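Local structure of peroxiredoxin 6 (Arenicola marina, 2V2G) at residues P10-D15 against G19-H24; E82-L87 against M94-I99; V130-P135 against R158-L163; K204-P207 against Y212-Y215. The protein probably reduces hydrogen peroxide and organic hydroperoxides to water and alcohols as a thiol-specific peroxidase of the Prx6 subfamily. The protein carries 1 engineered substitution. One frame throughout, in Å; residues are numbered along the deposited sequence.

Interaction 1 of 4, residues P10-D15 against G19-H24; sequences PNFEAD and GKLKFH
The carboxamide of Asn11 lies stacked on the imidazole of His24, their planes 15° apart, while its OD1 accepts the backbone N-H of His24 at 2.8 Å. This is the open end of the beta hairpin of strands 13-16 and 21-22, at the outer edge of the thioredoxin-fold sheet, where the second strand runs straight into helix 23-27. The donor sits well above the amide plane of Asn11, and CB of Asn11 rides over the centre of the imidazole, whose NE2 is bonded to the carbonyl of Phe9. In the hairpin proper, Ala14 and Leu21 form an antiparallel hydrogen-bonded pair. Next to them Glu13 and Lys22 form a non-hydrogen-bonded pair, and the Lys22 chain, bent at chi2 (85°), brings NZ to Asn11 O at 2.7 Å and into a salt bridge with Glu13 OE2 at 3.1 Å. A leucine in place of Lys22 would probably leave that carbonyl and the Glu13 carboxylate without their shared donor. The rings of Phe12 and Phe23 lie 11° from parallel, centroids 4.8 Å apart, offset so far that little overlap remains. What sits over the centre of the Phe12 ring is CB of Phe23, 3.6 Å from the ring centroid.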
loop_
_atom_site.group_PDB
_atom_site.type_symbol
_atom_site.label_atom_id
_atom_site.label_comp_id
_atom_site.label_asym_id
_atom_site.label_seq_id
_atom_site.Cartn_x
_atom_site.Cartn_y
_atom_site.Cartn_z
ATOM N N PRO A 10 -5.757 -11.172 14.091
ATOM C CA PRO A 10 -5.492 -12.227 15.098
ATOM C C PRO A 10 -4.999 -11.689 16.457
ATOM O O PRO A 10 -4.126 -10.787 16.541
ATOM C CB PRO A 10 -4.442 -13.141 14.415
ATOM C CG PRO A 10 -4.037 -12.427 13.221
ATOM C CD PRO A 10 -5.035 -11.403 12.823
ATOM N N ASN A 11 -5.577 -12.276 17.519
ATOM C CA ASN A 11 -5.213 -11.941 18.902
ATOM C C ASN A 11 -4.046 -12.837 19.318
ATOM O O ASN A 11 -4.116 -13.743 20.179
ATOM C CB ASN A 11 -6.398 -12.090 19.827
ATOM C CG ASN A 11 -6.146 -11.480 21.170
ATOM O OD1 ASN A 11 -5.151 -10.763 21.385
ATOM N ND2 ASN A 11 -7.056 -11.740 22.076
ATOM N N PHE A 12 -2.932 -12.553 18.651
ATOM C CA PHE A 12 -1.765 -13.408 18.759
ATOM C C PHE A 12 -0.979 -13.166 20.042
ATOM O O PHE A 12 -1.052 -12.057 20.620
ATOM C CB PHE A 12 -0.867 -13.297 17.511
ATOM C CG PHE A 12 -0.269 -11.945 17.283
ATOM C CD1 PHE A 12 0.864 -11.549 17.960
ATOM C CD2 PHE A 12 -0.841 -11.051 16.381
ATOM C CE1 PHE A 12 1.449 -10.309 17.745
ATOM C CE2 PHE A 12 -0.269 -9.784 16.172
ATOM C CZ PHE A 12 0.876 -9.409 16.852
ATOM N N GLU A 13 -0.242 -14.206 20.464
ATOM C CA GLU A 13 0.708 -14.174 21.580
ATOM C C GLU A 13 2.097 -14.222 20.927
ATOM O O GLU A 13 2.374 -15.150 20.149
ATOM C CB GLU A 13 0.484 -15.359 22.552
ATOM C CG GLU A 13 -0.946 -15.362 23.001
ATOM C CD GLU A 13 -1.298 -16.333 24.102
ATOM O OE1 GLU A 13 -0.400 -16.683 24.927
ATOM O OE2 GLU A 13 -2.509 -16.714 24.168
ATOM N N ALA A 14 2.952 -13.244 21.217
ATOM C CA ALA A 14 4.312 -13.222 20.663
ATOM C C ALA A 14 5.316 -12.725 21.716
ATOM O O ALA A 14 4.945 -11.974 22.607
ATOM C CB ALA A 14 4.366 -12.316 19.462
ATOM N N ASP A 15 6.582 -13.129 21.601
ATOM C CA ASP A 15 7.646 -12.451 22.334
ATOM C C ASP A 15 8.081 -11.164 21.573
ATOM O O ASP A 15 7.894 -10.971 20.347
ATOM C CB ASP A 15 8.885 -13.315 22.486
ATOM C CG ASP A 15 9.679 -13.043 23.815
ATOM O OD1 ASP A 15 9.546 -11.991 24.540
ATOM O OD2 ASP A 15 10.496 -13.931 24.148
ATOM N N GLY A 19 8.838 -7.931 26.139
ATOM C CA GLY A 19 8.397 -9.176 26.754
ATOM C C GLY A 19 7.213 -9.773 26.015
ATOM O O GLY A 19 6.864 -9.342 24.917
ATOM N N LYS A 20 6.603 -10.799 26.589
ATOM C CA LYS A 20 5.490 -11.438 25.923
ATOM C C LYS A 20 4.291 -10.540 25.941
ATOM O O LYS A 20 4.058 -9.803 26.905
ATOM C CB LYS A 20 5.129 -12.808 26.510
ATOM C CG LYS A 20 6.242 -13.871 26.336
ATOM C CD LYS A 20 5.679 -15.284 26.562
ATOM C CE LYS A 20 6.796 -16.335 26.720
ATOM N NZ LYS A 20 6.315 -17.645 27.334
ATOM N N LEU A 21 3.560 -10.567 24.839
ATOM C CA LEU A 21 2.360 -9.789 24.688
ATOM C C LEU A 21 1.268 -10.536 23.955
ATOM O O LEU A 21 1.510 -11.475 23.191
ATOM C CB LEU A 21 2.655 -8.479 24.007
ATOM C CG LEU A 21 3.168 -8.415 22.590
ATOM C CD1 LEU A 21 2.001 -8.500 21.579
ATOM C CD2 LEU A 21 3.882 -7.041 22.415
ATOM N N LYS A 22 0.050 -10.089 24.226
ATOM C CA LYS A 22 -1.136 -10.594 23.593
ATOM C C LYS A 22 -1.730 -9.402 22.814
ATOM O O LYS A 22 -1.960 -8.303 23.341
ATOM C CB LYS A 22 -2.103 -11.156 24.615
ATOM C CG LYS A 22 -3.399 -11.721 24.059
ATOM C CD LYS A 22 -3.261 -13.176 23.606
ATOM C CE LYS A 22 -4.624 -13.887 23.487
ATOM N NZ LYS A 22 -4.573 -15.037 22.514
ATOM N N PHE A 23 -1.871 -9.560 21.512
ATOM C CA PHE A 23 -2.032 -8.407 20.655
ATOM C C PHE A 23 -3.246 -7.496 20.967
ATOM O O PHE A 23 -3.114 -6.266 21.012
ATOM C CB PHE A 23 -2.004 -8.815 19.140
ATOM C CG PHE A 23 -2.003 -7.656 18.211
ATOM C CD1 PHE A 23 -0.938 -6.733 18.193
ATOM C CD2 PHE A 23 -3.087 -7.413 17.399
ATOM C CE1 PHE A 23 -0.953 -5.609 17.354
ATOM C CE2 PHE A 23 -3.095 -6.301 16.510
ATOM C CZ PHE A 23 -2.020 -5.380 16.537
ATOM N N HIS A 24 -4.417 -8.094 21.166
ATOM C CA HIS A 24 -5.598 -7.278 21.474
ATOM C C HIS A 24 -5.445 -6.534 22.793
ATOM O O HIS A 24 -6.056 -5.460 22.934
ATOM C CB HIS A 24 -6.876 -8.073 21.497
ATOM C CG HIS A 24 -7.334 -8.547 20.155
ATOM N ND1 HIS A 24 -8.625 -8.993 19.931
ATOM C CD2 HIS A 24 -6.685 -8.600 18.957
ATOM C CE1 HIS A 24 -8.724 -9.346 18.654
ATOM N NE2 HIS A 24 -7.570 -9.094 18.039
#

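Interaction 2 of 4, residues E82-L87 against M94-I99; sequences EDVKCL and MPYPII
Lys85 slants across Met94 where helix 74-88 faces the loop leading into strand 98-100, the second strand of a beta-alpha-beta unit in the thioredoxin fold. From CB the lysine sets off with CG anti to its carbonyl carbon (chi1 -68°) and then runs fully extended. CG passes the sulfur of Met94, SD, at 4.1 Å. CD carries the chain onward, and CE reaches Met94 CG at 3.7 Å, lying close to that residue's backbone N as well. At the tip, NZ makes a salt bridge with Glu82 OE2 at 3.0 Å, one helical turn back, meeting the carboxylate on its syn side, tilted 23° out of its plane. NZ also donates to a water at 2.7 Å, and the same water accepts the N-H of Met94, so the ammonium reaches the loop backbone through one bridging molecule. An alanine in place of Lys85 would probably uncover the flank of Met94 and leave Glu82 and the water without their ammonium partner.

Met94 folds back on itself, bent at chi2 and chi3, which turns its methyl CE toward Val84, a loose contact 4.5 Å from Val84 CG1. That valine also packs on Leu49 and Ile53 of helix 43-54, the helix that carries Ser45, the engineered replacement at the predicted peroxidatic position. Tyr96 also reaches Val84: its OH, hydrogen-bonded to the carbonyl of Leu49, lies 4.2 Å from Val84 CG1.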
loop_
_atom_site.group_PDB
_atom_site.type_symbol
_atom_site.label_atom_id
_atom_site.label_comp_id
_atom_site.label_asym_id
_atom_site.label_seq_id
_atom_site.Cartn_x
_atom_site.Cartn_y
_atom_site.Cartn_z
ATOM N N GLU A 82 20.011 -0.216 18.697
ATOM C CA GLU A 82 21.026 0.840 18.889
ATOM C C GLU A 82 21.502 1.423 17.551
ATOM O O GLU A 82 21.796 2.624 17.459
ATOM C CB GLU A 82 22.211 0.300 19.682
ATOM C CG GLU A 82 21.881 -0.081 21.134
ATOM C CD GLU A 82 21.061 1.006 21.885
ATOM O OE1 GLU A 82 21.531 2.154 21.966
ATOM O OE2 GLU A 82 19.950 0.725 22.392
ATOM N N ASP A 83 21.587 0.586 16.527
ATOM C CA ASP A 83 21.924 1.027 15.178
ATOM C C ASP A 83 20.770 1.864 14.608
ATOM O O ASP A 83 20.994 2.903 13.971
ATOM C CB ASP A 83 22.202 -0.162 14.247
ATOM C CG ASP A 83 23.501 -0.930 14.563
ATOM O OD1 ASP A 83 24.306 -0.565 15.477
ATOM O OD2 ASP A 83 23.686 -1.944 13.850
ATOM N N VAL A 84 19.531 1.415 14.845
ATOM C CA VAL A 84 18.345 2.156 14.391
ATOM C C VAL A 84 18.288 3.571 15.003
ATOM O O VAL A 84 18.051 4.557 14.318
ATOM C CB VAL A 84 17.033 1.384 14.702
ATOM C CG1 VAL A 84 15.823 2.200 14.326
ATOM C CG2 VAL A 84 16.987 0.069 13.936
ATOM N N LYS A 85 18.486 3.658 16.313
ATOM C CA LYS A 85 18.504 4.963 16.983
ATOM C C LYS A 85 19.553 5.861 16.342
ATOM O O LYS A 85 19.293 7.017 16.063
ATOM C CB LYS A 85 18.838 4.786 18.471
ATOM C CG LYS A 85 17.792 4.091 19.275
ATOM C CD LYS A 85 18.276 3.811 20.652
ATOM C CE LYS A 85 17.249 3.070 21.411
ATOM N NZ LYS A 85 17.724 2.738 22.764
ATOM N N CYS A 86 20.740 5.315 16.103
ATOM C CA CYS A 86 21.828 6.089 15.524
ATOM C C CYS A 86 21.419 6.750 14.195
ATOM O O CYS A 86 21.565 7.956 14.001
ATOM C CB CYS A 86 23.002 5.146 15.300
ATOM S SG CYS A 86 24.449 5.939 14.634
ATOM N N LEU A 87 20.918 5.927 13.294
ATOM C CA LEU A 87 20.550 6.348 11.985
ATOM C C LEU A 87 19.376 7.341 12.053
ATOM O O LEU A 87 19.242 8.229 11.209
ATOM C CB LEU A 87 20.208 5.114 11.143
ATOM C CG LEU A 87 20.702 4.948 9.688
ATOM C CD1 LEU A 87 19.573 4.548 8.830
ATOM C CD2 LEU A 87 21.408 6.183 9.102
ATOM N N MET A 94 13.844 3.414 22.426
ATOM C CA MET A 94 12.998 3.023 21.328
ATOM C C MET A 94 11.566 3.359 21.622
ATOM O O MET A 94 11.064 3.020 22.691
ATOM C CB MET A 94 13.052 1.522 21.075
ATOM C CG MET A 94 14.292 1.088 20.421
ATOM S SD MET A 94 14.424 1.759 18.761
ATOM C CE MET A 94 13.462 0.622 17.768
ATOM N N PRO A 95 10.908 4.037 20.690
ATOM C CA PRO A 95 9.554 4.452 20.974
ATOM C C PRO A 95 8.500 3.389 20.715
ATOM O O PRO A 95 7.345 3.672 20.990
ATOM C CB PRO A 95 9.366 5.646 20.042
ATOM C CG PRO A 95 10.215 5.288 18.854
ATOM C CD PRO A 95 11.372 4.515 19.373
ATOM N N TYR A 96 8.874 2.210 20.185
ATOM C CA TYR A 96 7.927 1.117 19.874
ATOM C C TYR A 96 8.570 -0.277 20.100
ATOM O O TYR A 96 9.791 -0.441 19.970
ATOM C CB TYR A 96 7.393 1.188 18.415
ATOM C CG TYR A 96 8.488 1.315 17.375
ATOM C CD1 TYR A 96 9.212 0.215 16.966
ATOM C CD2 TYR A 96 8.850 2.560 16.871
ATOM C CE1 TYR A 96 10.283 0.341 16.056
ATOM C CE2 TYR A 96 9.904 2.683 15.928
ATOM C CZ TYR A 96 10.621 1.586 15.561
ATOM O OH TYR A 96 11.657 1.693 14.663
ATOM N N PRO A 97 7.724 -1.291 20.409
ATOM C CA PRO A 97 8.286 -2.666 20.544
ATOM C C PRO A 97 8.588 -3.320 19.187
ATOM O O PRO A 97 8.022 -2.889 18.147
ATOM C CB PRO A 97 7.152 -3.449 21.217
ATOM C CG PRO A 97 6.031 -2.450 21.518
ATOM C CD PRO A 97 6.266 -1.263 20.642
ATOM N N ILE A 98 9.433 -4.360 19.206
ATOM C CA ILE A 98 9.681 -5.188 17.999
ATOM C C ILE A 98 9.369 -6.633 18.373
ATOM O O ILE A 98 9.933 -7.155 19.347
ATOM C CB ILE A 98 11.130 -5.103 17.499
ATOM C CG1 ILE A 98 11.635 -3.644 17.463
ATOM C CG2 ILE A 98 11.237 -5.725 16.082
ATOM C CD1 ILE A 98 13.101 -3.470 16.903
ATOM N N ILE A 99 8.454 -7.254 17.655
ATOM C CA ILE A 99 8.022 -8.635 17.844
ATOM C C ILE A 99 9.032 -9.591 17.218
ATOM O O ILE A 99 9.557 -9.287 16.108
ATOM C CB ILE A 99 6.670 -8.843 17.190
ATOM C CG1 ILE A 99 5.608 -8.032 17.906
ATOM C CG2 ILE A 99 6.309 -10.394 17.125
ATOM C CD1 ILE A 99 4.285 -7.925 17.065
HETATM O O HOH W 1 15.554 1.347 23.712
#

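Interaction 3 of 4, residues V130-P135 against R158-L163; sequences VFIIGP and RVIDSL
Ile132 points straight from its strand at helix 153-168 and ends among Val159, Ile160 and Leu163, one side chain against three. This is helix-on-sheet packing in the thioredoxin fold: the segments of strand and helix run roughly the same way, 23° between their directions, with axes 10.8 Å apart. Both branches of the isoleucine take part. CG1 stands anti to the carbonyl carbon (chi1 -48°), and with chi2 extended the long branch carries CD1 out to the helix, where it meets Val159 CG2 at 3.6 Å and Ile160 CG1 at 4.0 Å. The short branch, CG2, is turned to Leu163, which also comes near the long branch. Each of the three helix side chains slants across Ile132 and meets it through methyl or methylene carbons, with no hydrogen bond between the segments. Trp31 of strand 31-36 touches both Ile132 and Leu163, and Leu141 of strand 139-145 packs on Val159, so neighbouring strands extend this buried apolar layer. The helix also belongs to the dimer interface: Tyr145 of the second subunit packs on Val159, and Pro146 of that subunit on Leu163. Leu163 meets Ile132 with one methyl, CD1, which lies 4.0 Å from Ile132 CG2 and 4.1 Å from Ile132 CD1.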
loop_
_atom_site.group_PDB
_atom_site.type_symbol
_atom_site.label_atom_id
_atom_site.label_comp_id
_atom_site.label_asym_id
_atom_site.label_seq_id
_atom_site.Cartn_x
_atom_site.Cartn_y
_atom_site.Cartn_z
ATOM N N VAL A 130 2.614 -3.572 6.032
ATOM C CA VAL A 130 2.040 -2.614 6.985
ATOM C C VAL A 130 0.573 -2.929 7.115
ATOM O O VAL A 130 -0.173 -3.055 6.104
ATOM C CB VAL A 130 2.203 -1.181 6.592
ATOM C CG1 VAL A 130 1.610 -0.212 7.673
ATOM C CG2 VAL A 130 3.656 -0.831 6.258
ATOM N N PHE A 131 0.130 -3.070 8.350
ATOM C CA PHE A 131 -1.240 -3.308 8.652
ATOM C C PHE A 131 -1.733 -2.176 9.573
ATOM O O PHE A 131 -1.168 -1.961 10.614
ATOM C CB PHE A 131 -1.483 -4.665 9.372
ATOM C CG PHE A 131 -0.984 -5.848 8.609
ATOM C CD1 PHE A 131 -1.758 -6.426 7.609
ATOM C CD2 PHE A 131 0.321 -6.328 8.836
ATOM C CE1 PHE A 131 -1.285 -7.516 6.882
ATOM C CE2 PHE A 131 0.786 -7.406 8.114
ATOM C CZ PHE A 131 -0.007 -7.952 7.066
ATOM N N ILE A 132 -2.768 -1.485 9.126
ATOM C CA ILE A 132 -3.454 -0.435 9.916
ATOM C C ILE A 132 -4.704 -1.044 10.517
ATOM O O ILE A 132 -5.597 -1.497 9.830
ATOM C CB ILE A 132 -3.780 0.861 9.166
ATOM C CG1 ILE A 132 -2.529 1.313 8.417
ATOM C CG2 ILE A 132 -4.283 1.860 10.178
ATOM C CD1 ILE A 132 -2.601 2.670 7.635
ATOM N N ILE A 133 -4.764 -1.021 11.854
ATOM C CA ILE A 133 -5.789 -1.767 12.608
ATOM C C ILE A 133 -6.596 -0.742 13.413
ATOM O O ILE A 133 -6.017 0.182 14.065
ATOM C CB ILE A 133 -5.149 -2.856 13.580
ATOM C CG1 ILE A 133 -4.299 -3.864 12.718
ATOM C CG2 ILE A 133 -6.228 -3.619 14.397
ATOM C CD1 ILE A 133 -2.889 -4.017 13.197
ATOM N N GLY A 134 -7.901 -0.821 13.325
ATOM C CA GLY A 134 -8.740 0.118 14.080
ATOM C C GLY A 134 -8.895 -0.262 15.532
ATOM O O GLY A 134 -8.501 -1.360 15.977
ATOM N N PRO A 135 -9.500 0.641 16.322
ATOM C CA PRO A 135 -9.759 0.313 17.736
ATOM C C PRO A 135 -10.732 -0.851 17.937
ATOM O O PRO A 135 -10.856 -1.378 19.046
ATOM C CB PRO A 135 -10.331 1.639 18.328
ATOM C CG PRO A 135 -10.716 2.428 17.253
ATOM C CD PRO A 135 -9.999 1.992 15.984
ATOM N N ARG A 158 -0.707 9.840 5.802
ATOM C CA ARG A 158 -1.827 10.429 5.002
ATOM C C ARG A 158 -3.064 9.554 5.096
ATOM O O ARG A 158 -4.187 10.035 5.291
ATOM C CB ARG A 158 -1.407 10.636 3.530
ATOM C CG ARG A 158 -2.352 11.406 2.609
ATOM C CD ARG A 158 -1.900 11.369 1.187
ATOM N NE ARG A 158 -2.251 10.082 0.598
ATOM C CZ ARG A 158 -3.450 9.744 0.167
ATOM N NH1 ARG A 158 -4.478 10.595 0.164
ATOM N NH2 ARG A 158 -3.642 8.499 -0.247
ATOM N N VAL A 159 -2.889 8.241 4.893
ATOM C CA VAL A 159 -4.024 7.330 4.967
ATOM C C VAL A 159 -4.588 7.205 6.366
ATOM O O VAL A 159 -5.791 7.049 6.481
ATOM C CB VAL A 159 -3.774 5.992 4.284
ATOM C CG1 VAL A 159 -3.387 6.203 2.806
ATOM C CG2 VAL A 159 -2.713 5.156 4.986
ATOM N N ILE A 160 -3.769 7.281 7.397
ATOM C CA ILE A 160 -4.297 7.347 8.769
ATOM C C ILE A 160 -5.247 8.524 8.919
ATOM O O ILE A 160 -6.368 8.376 9.430
ATOM C CB ILE A 160 -3.194 7.392 9.887
ATOM C CG1 ILE A 160 -2.501 6.003 9.927
ATOM C CG2 ILE A 160 -3.826 7.839 11.240
ATOM C CD1 ILE A 160 -1.152 6.025 10.672
ATOM N N ASP A 161 -4.836 9.696 8.430
ATOM C CA ASP A 161 -5.717 10.902 8.476
ATOM C C ASP A 161 -7.031 10.642 7.761
ATOM O O ASP A 161 -8.117 10.991 8.240
ATOM C CB ASP A 161 -4.975 12.112 7.923
ATOM C CG ASP A 161 -3.830 12.530 8.816
ATOM O OD1 ASP A 161 -3.855 12.204 10.032
ATOM O OD2 ASP A 161 -2.910 13.241 8.380
ATOM N N SER A 162 -6.952 10.008 6.604
ATOM C CA SER A 162 -8.192 9.678 5.821
ATOM C C SER A 162 -9.046 8.713 6.597
ATOM O O SER A 162 -10.265 8.911 6.768
ATOM C CB SER A 162 -7.851 9.109 4.464
ATOM O OG SER A 162 -9.017 8.624 3.805
ATOM N N LEU A 163 -8.431 7.671 7.134
ATOM C CA LEU A 163 -9.210 6.617 7.824
ATOM C C LEU A 163 -9.901 7.212 9.076
ATOM O O LEU A 163 -10.998 6.804 9.400
ATOM C CB LEU A 163 -8.316 5.441 8.221
ATOM C CG LEU A 163 -7.760 4.618 7.069
ATOM C CD1 LEU A 163 -6.548 3.841 7.618
ATOM C CD2 LEU A 163 -8.836 3.714 6.460
#

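Interaction 4 of 4, residues K204-P207 against Y212-Y215; sequences KAVP and YLRY
Just past the short strand 202-203, the backbones of Lys204 and Leu213 come together through a single direct hydrogen bond, Lys204 N to Leu213 O at 2.8 Å and nearly straight at 166°, while Leu213 turns the chain as the centre of an inverse gamma turn. A water fills in beside it, donating to Lys204 O at 2.7 Å and accepting the N-H of Leu213 at 2.9 Å, so it bridges the two backbones next to the direct bond, at the end of the antiparallel C-terminal sheet.

Among the side chains, Leu213 is central. Its CG stands anti to the backbone N (chi1 -157°), and CD2 touches both Lys204 and Val206: it lies 3.6 Å from Lys204 CD and makes an unusually tight 3.3 Å contact with Val206 CG1. The aliphatic part of Lys204 runs alongside Leu213, pointing the same way, and its CD comes to the ring edge of Tyr215, 4.2 Å from Tyr215 CE1. Val206 uses its other methyl on Tyr212, CG2 standing 4.1 Å from Tyr212 CE2, the two side chains crossing at about a right angle. The hydroxyl of Tyr212 is hydrogen-bonded to Asp83 of the second subunit, against which Val206 and Pro207 also pack.

One direct bond and one water thus tie the backbones, while the apolar contacts of Leu213 and Val206 pack beside Tyr212, whose polar end is turned to the partner chain.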
loop_
_atom_site.group_PDB
_atom_site.type_symbol
_atom_site.label_atom_id
_atom_site.label_comp_id
_atom_site.label_asym_id
_atom_site.label_seq_id
_atom_site.Cartn_x
_atom_site.Cartn_y
_atom_site.Cartn_z
ATOM N N LYS A 204 -21.092 18.701 -8.944
ATOM C CA LYS A 204 -20.492 18.949 -10.266
ATOM C C LYS A 204 -21.196 18.166 -11.406
ATOM O O LYS A 204 -21.301 16.961 -11.348
ATOM C CB LYS A 204 -19.032 18.587 -10.268
ATOM C CG LYS A 204 -18.350 18.902 -11.596
ATOM C CD LYS A 204 -16.887 18.506 -11.543
ATOM C CE LYS A 204 -16.003 19.192 -12.613
ATOM N NZ LYS A 204 -16.301 18.774 -14.024
ATOM N N ALA A 205 -21.660 18.884 -12.437
ATOM C CA ALA A 205 -22.366 18.250 -13.547
ATOM C C ALA A 205 -21.376 17.424 -14.349
ATOM O O ALA A 205 -20.253 17.848 -14.586
ATOM C CB ALA A 205 -23.049 19.276 -14.430
ATOM N N VAL A 206 -21.804 16.223 -14.728
ATOM C CA VAL A 206 -20.998 15.268 -15.516
ATOM C C VAL A 206 -21.870 14.778 -16.693
ATOM O O VAL A 206 -23.078 14.918 -16.649
ATOM C CB VAL A 206 -20.473 14.099 -14.634
ATOM C CG1 VAL A 206 -19.434 14.652 -13.627
ATOM C CG2 VAL A 206 -21.631 13.376 -13.941
ATOM N N PRO A 207 -21.259 14.272 -17.779
ATOM C CA PRO A 207 -21.976 13.840 -18.969
ATOM C C PRO A 207 -23.125 12.833 -18.743
ATOM O O PRO A 207 -24.107 12.889 -19.488
ATOM C CB PRO A 207 -20.861 13.236 -19.833
ATOM C CG PRO A 207 -19.634 13.890 -19.365
ATOM C CD PRO A 207 -19.798 14.122 -17.937
ATOM N N TYR A 212 -23.679 12.394 -8.495
ATOM C CA TYR A 212 -22.822 11.747 -7.519
ATOM C C TYR A 212 -21.495 12.483 -7.239
ATOM O O TYR A 212 -20.795 12.196 -6.269
ATOM C CB TYR A 212 -22.529 10.320 -7.958
ATOM C CG TYR A 212 -21.701 10.237 -9.225
ATOM C CD1 TYR A 212 -20.299 10.302 -9.172
ATOM C CD2 TYR A 212 -22.315 10.100 -10.455
ATOM C CE1 TYR A 212 -19.546 10.229 -10.302
ATOM C CE2 TYR A 212 -21.567 10.046 -11.629
ATOM C CZ TYR A 212 -20.180 10.132 -11.520
ATOM O OH TYR A 212 -19.414 10.043 -12.634
ATOM N N LEU A 213 -21.143 13.395 -8.145
ATOM C CA LEU A 213 -19.820 14.030 -8.055
ATOM C C LEU A 213 -19.950 15.266 -7.127
ATOM O O LEU A 213 -20.183 16.410 -7.553
ATOM C CB LEU A 213 -19.303 14.449 -9.431
ATOM C CG LEU A 213 -17.784 14.585 -9.538
ATOM C CD1 LEU A 213 -17.016 13.351 -9.241
ATOM C CD2 LEU A 213 -17.469 14.980 -10.970
ATOM N N ARG A 214 -19.860 14.985 -5.823
ATOM C CA ARG A 214 -20.215 15.932 -4.786
ATOM C C ARG A 214 -19.037 16.220 -3.868
ATOM O O ARG A 214 -18.535 15.333 -3.193
ATOM C CB ARG A 214 -21.443 15.418 -3.972
ATOM C CG ARG A 214 -22.692 15.257 -4.871
ATOM C CD ARG A 214 -23.955 14.913 -4.043
ATOM N NE ARG A 214 -23.801 13.674 -3.350
ATOM C CZ ARG A 214 -24.655 13.183 -2.456
ATOM N NH1 ARG A 214 -25.739 13.858 -2.128
ATOM N NH2 ARG A 214 -24.404 12.032 -1.873
ATOM N N TYR A 215 -18.618 17.468 -3.865
ATOM C CA TYR A 215 -17.480 17.907 -3.055
ATOM C C TYR A 215 -18.012 18.652 -1.837
ATOM O O TYR A 215 -19.026 19.354 -1.894
ATOM C CB TYR A 215 -16.583 18.883 -3.779
ATOM C CG TYR A 215 -15.893 18.431 -5.047
ATOM C CD1 TYR A 215 -16.508 18.642 -6.281
ATOM C CD2 TYR A 215 -14.622 17.851 -5.031
ATOM C CE1 TYR A 215 -15.888 18.286 -7.474
ATOM C CE2 TYR A 215 -13.986 17.471 -6.246
ATOM C CZ TYR A 215 -14.637 17.716 -7.458
ATOM O OH TYR A 215 -14.070 17.363 -8.687
HETATM O O HOH W 2 -22.560 14.873 -10.256
#

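How the interactions relate
Interactions 1, 2 and 3 all reach the one mixed sheet of the thioredoxin fold, whereas interaction 4 belongs to the separate C-terminal sheet. Interaction 1 is a surface contact with several backbone bonds and one salt bridge; interaction 3 is buried and purely apolar; interaction 2, partly buried, combines a water-linked ammonium with packing. Interaction 4, buried beside the second subunit, mixes one direct backbone bond and a water with apolar packing. Interactions 1 and 2 meet directly, Ile99 CG2 lying 3.6 Å from Ala14 CB, because strands 13-16 and 98-100 are neighbours. Phe23 of interaction 1 likewise packs on Ile133 of interaction 3. Interaction 4 lies about 48 Å from interaction 2, centre to centre, within one chain, yet across the dimer it meets segment 82-87 of the second subunit.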